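Long-range contact in glycosyl hydrolase family 26 (Bacteroides ovatus, PDB 4ZXO), which probably hydrolyses beta-mannosidic bonds in galactomannan as a family 26 beta-mannanase with a TIM-barrel fold: residues A[101-106]-A[170-175]. Residues are numbered along the deposited sequence; the frame is centred on the assembly and turned at random.
Sequences SWHVRN and SWFWWG
W173 presses its indole against the backbone of V104, R105 and N106 and forms the densest part of this buried contact. The two loops leave the C-terminal ends of neighbouring parallel strands, 97-101 and 159-162, the side of the TIM barrel where family 26 enzymes form their substrate cleft, so they probably help to shape its surroundings. NE1 of W173 donates a hydrogen bond to O of V104 at 3.2 Å (N-H...O 157°); the acceptor lies near the indole plane, whereas the donor sits well above the carbonyl plane. The same NE1 lies 3.0 Å from O of R105. V104 O is gripped a second time by the hydroxyl of S113. One face of the indole takes N106 CA in a CH-pi contact, 3.9 Å from the centroid of the five-membered ring. Onto the opposite face W174 turns an edge, its CE3 standing 3.6 Å above the plane. With CG set between its backbone N and carbonyl carbon (chi1 58°), W173 sends the ring out from the type I turn F172-G175 towards the other loop. CG1 of V104 lies in the notch at the rim where the two indoles meet, 3.8 Å from CZ2 of W173 and 3.6 Å from CZ3 of W174. A leucine in place of W173 would probably leave V104 O without its indole N-H and open a gap between N106 and W174.

Beyond W174 the contact thins to one oblique pair, NE2 of H103 lying 3.7 Å from CZ of F172, while ND1 of H103 is hydrogen-bonded to D64. The solvent side belongs to exposed W171, which rests CD1 on the F172 face, and to partly exposed R105, whose CB points away from the other loop and whose NH2 is hydrogen-bonded to G110 O.

The NE1 bond and the CH-pi contact thus probably fix the indole's rotation, while W173 and S113 satisfy a buried backbone carbonyl.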
loop_
_atom_site.group_PDB
_atom_site.type_symbol
_atom_site.label_atom_id
_atom_site.label_comp_id
_atom_site.label_asym_id
_atom_site.label_seq_id
_atom_site.Cartn_x
_atom_site.Cartn_y
_atom_site.Cartn_z
ATOM N N SER A 101 -0.334 2.335 4.731
ATOM C CA SER A 101 -0.423 3.683 4.209
ATOM C C SER A 101 -0.583 4.669 5.370
ATOM O O SER A 101 -0.686 4.254 6.530
ATOM C CB SER A 101 -1.587 3.803 3.217
ATOM O OG SER A 101 -2.738 3.189 3.751
ATOM N N TRP A 102 -0.584 5.962 5.071
ATOM C CA TRP A 102 -0.601 6.967 6.142
ATOM C C TRP A 102 -1.402 8.165 5.697
ATOM O O TRP A 102 -0.831 9.142 5.137
ATOM C CB TRP A 102 0.859 7.409 6.487
ATOM C CG TRP A 102 0.966 8.218 7.751
ATOM C CD1 TRP A 102 0.065 8.277 8.794
ATOM C CD2 TRP A 102 2.058 9.061 8.113
ATOM N NE1 TRP A 102 0.539 9.140 9.769
ATOM C CE2 TRP A 102 1.751 9.635 9.372
ATOM C CE3 TRP A 102 3.243 9.419 7.471
ATOM C CZ2 TRP A 102 2.599 10.536 10.028
ATOM C CZ3 TRP A 102 4.116 10.309 8.130
ATOM C CH2 TRP A 102 3.789 10.858 9.422
ATOM N N HIS A 103 -2.711 8.118 5.946
ATOM C CA HIS A 103 -3.520 9.302 5.665
ATOM C C HIS A 103 -3.371 10.296 6.848
ATOM O O HIS A 103 -4.263 10.432 7.737
ATOM C CB HIS A 103 -4.993 8.915 5.438
ATOM C CG HIS A 103 -5.250 8.299 4.105
ATOM N ND1 HIS A 103 -4.959 6.978 3.813
ATOM C CD2 HIS A 103 -5.859 8.803 3.007
ATOM C CE1 HIS A 103 -5.368 6.708 2.577
ATOM N NE2 HIS A 103 -5.905 7.802 2.065
ATOM N N VAL A 104 -2.225 10.969 6.846
ATOM C CA VAL A 104 -1.813 11.824 7.957
ATOM C C VAL A 104 -2.588 13.140 7.956
ATOM O O VAL A 104 -2.927 13.707 6.891
ATOM C CB VAL A 104 -0.283 12.070 7.857
ATOM C CG1 VAL A 104 0.137 12.606 6.458
ATOM C CG2 VAL A 104 0.317 12.922 8.974
ATOM N N ARG A 105 -2.872 13.604 9.173
ATOM C CA ARG A 105 -3.553 14.867 9.365
ATOM C C ARG A 105 -2.743 16.034 8.772
ATOM O O ARG A 105 -1.523 15.933 8.498
ATOM C CB ARG A 105 -3.768 15.117 10.874
ATOM C CG ARG A 105 -4.573 14.069 11.612
ATOM C CD ARG A 105 -6.047 14.003 11.250
ATOM N NE ARG A 105 -6.752 15.247 11.631
ATOM C CZ ARG A 105 -8.058 15.421 11.516
ATOM N NH1 ARG A 105 -8.822 14.444 11.102
ATOM N NH2 ARG A 105 -8.612 16.583 11.858
ATOM N N ASN A 106 -3.438 17.153 8.616
ATOM C CA ASN A 106 -2.836 18.374 8.091
ATOM C C ASN A 106 -2.170 19.103 9.259
ATOM O O ASN A 106 -2.889 19.584 10.162
ATOM C CB ASN A 106 -3.938 19.215 7.457
ATOM C CG ASN A 106 -3.431 20.461 6.775
ATOM O OD1 ASN A 106 -2.581 21.154 7.292
ATOM N ND2 ASN A 106 -3.950 20.743 5.597
ATOM N N SER A 170 -4.192 16.360 -6.589
ATOM C CA SER A 170 -4.156 17.509 -5.670
ATOM C C SER A 170 -5.285 17.437 -4.642
ATOM O O SER A 170 -5.810 18.443 -4.214
ATOM C CB SER A 170 -4.169 18.802 -6.474
ATOM O OG SER A 170 -2.927 18.902 -7.207
ATOM N N TRP A 171 -5.618 16.213 -4.229
ATOM C CA TRP A 171 -6.654 16.038 -3.229
ATOM C C TRP A 171 -6.106 15.795 -1.825
ATOM O O TRP A 171 -6.894 15.753 -0.870
ATOM C CB TRP A 171 -7.586 14.893 -3.614
ATOM C CG TRP A 171 -6.903 13.643 -4.026
ATOM C CD1 TRP A 171 -6.460 12.639 -3.219
ATOM C CD2 TRP A 171 -6.697 13.213 -5.356
ATOM N NE1 TRP A 171 -5.914 11.624 -3.981
ATOM C CE2 TRP A 171 -6.052 11.954 -5.303
ATOM C CE3 TRP A 171 -6.951 13.788 -6.598
ATOM C CZ2 TRP A 171 -5.730 11.201 -6.450
ATOM C CZ3 TRP A 171 -6.595 13.021 -7.779
ATOM C CH2 TRP A 171 -5.974 11.762 -7.671
ATOM N N PHE A 172 -4.780 15.632 -1.685
ATOM C CA PHE A 172 -4.152 15.586 -0.367
ATOM C C PHE A 172 -3.263 16.809 -0.167
ATOM O O PHE A 172 -2.814 17.426 -1.153
ATOM C CB PHE A 172 -3.264 14.318 -0.231
ATOM C CG PHE A 172 -4.034 13.032 -0.287
ATOM C CD1 PHE A 172 -5.199 12.879 0.466
ATOM C CD2 PHE A 172 -3.579 11.966 -1.051
ATOM C CE1 PHE A 172 -5.870 11.670 0.474
ATOM C CE2 PHE A 172 -4.251 10.772 -1.072
ATOM C CZ PHE A 172 -5.391 10.606 -0.305
ATOM N N TRP A 173 -2.963 17.141 1.093
ATOM C CA TRP A 173 -2.232 18.384 1.322
ATOM C C TRP A 173 -0.767 18.341 0.873
ATOM O O TRP A 173 -0.110 19.381 0.799
ATOM C CB TRP A 173 -2.315 18.790 2.827
ATOM C CG TRP A 173 -1.814 17.838 3.846
ATOM C CD1 TRP A 173 -2.572 16.988 4.644
ATOM C CD2 TRP A 173 -0.449 17.666 4.262
ATOM N NE1 TRP A 173 -1.747 16.293 5.495
ATOM C CE2 TRP A 173 -0.444 16.687 5.287
ATOM C CE3 TRP A 173 0.783 18.238 3.856
ATOM C CZ2 TRP A 173 0.740 16.291 5.951
ATOM C CZ3 TRP A 173 1.971 17.830 4.508
ATOM C CH2 TRP A 173 1.939 16.856 5.547
ATOM N N TRP A 174 -0.271 17.140 0.522
ATOM C CA TRP A 174 1.064 16.945 -0.074
ATOM C C TRP A 174 0.992 16.766 -1.591
ATOM O O TRP A 174 1.977 16.371 -2.196
ATOM C CB TRP A 174 1.748 15.733 0.534
ATOM C CG TRP A 174 0.957 14.439 0.386
ATOM C CD1 TRP A 174 0.947 13.603 -0.708
ATOM C CD2 TRP A 174 0.063 13.860 1.335
ATOM N NE1 TRP A 174 0.109 12.531 -0.493
ATOM C CE2 TRP A 174 -0.457 12.662 0.755
ATOM C CE3 TRP A 174 -0.377 14.252 2.606
ATOM C CZ2 TRP A 174 -1.326 11.814 1.441
ATOM C CZ3 TRP A 174 -1.326 13.464 3.273
ATOM C CH2 TRP A 174 -1.772 12.236 2.680
ATOM N N GLY A 175 -0.168 17.044 -2.180
ATOM C CA GLY A 175 -0.356 16.811 -3.603
ATOM C C GLY A 175 0.257 17.864 -4.545
ATOM O O GLY A 175 0.892 18.856 -4.099
#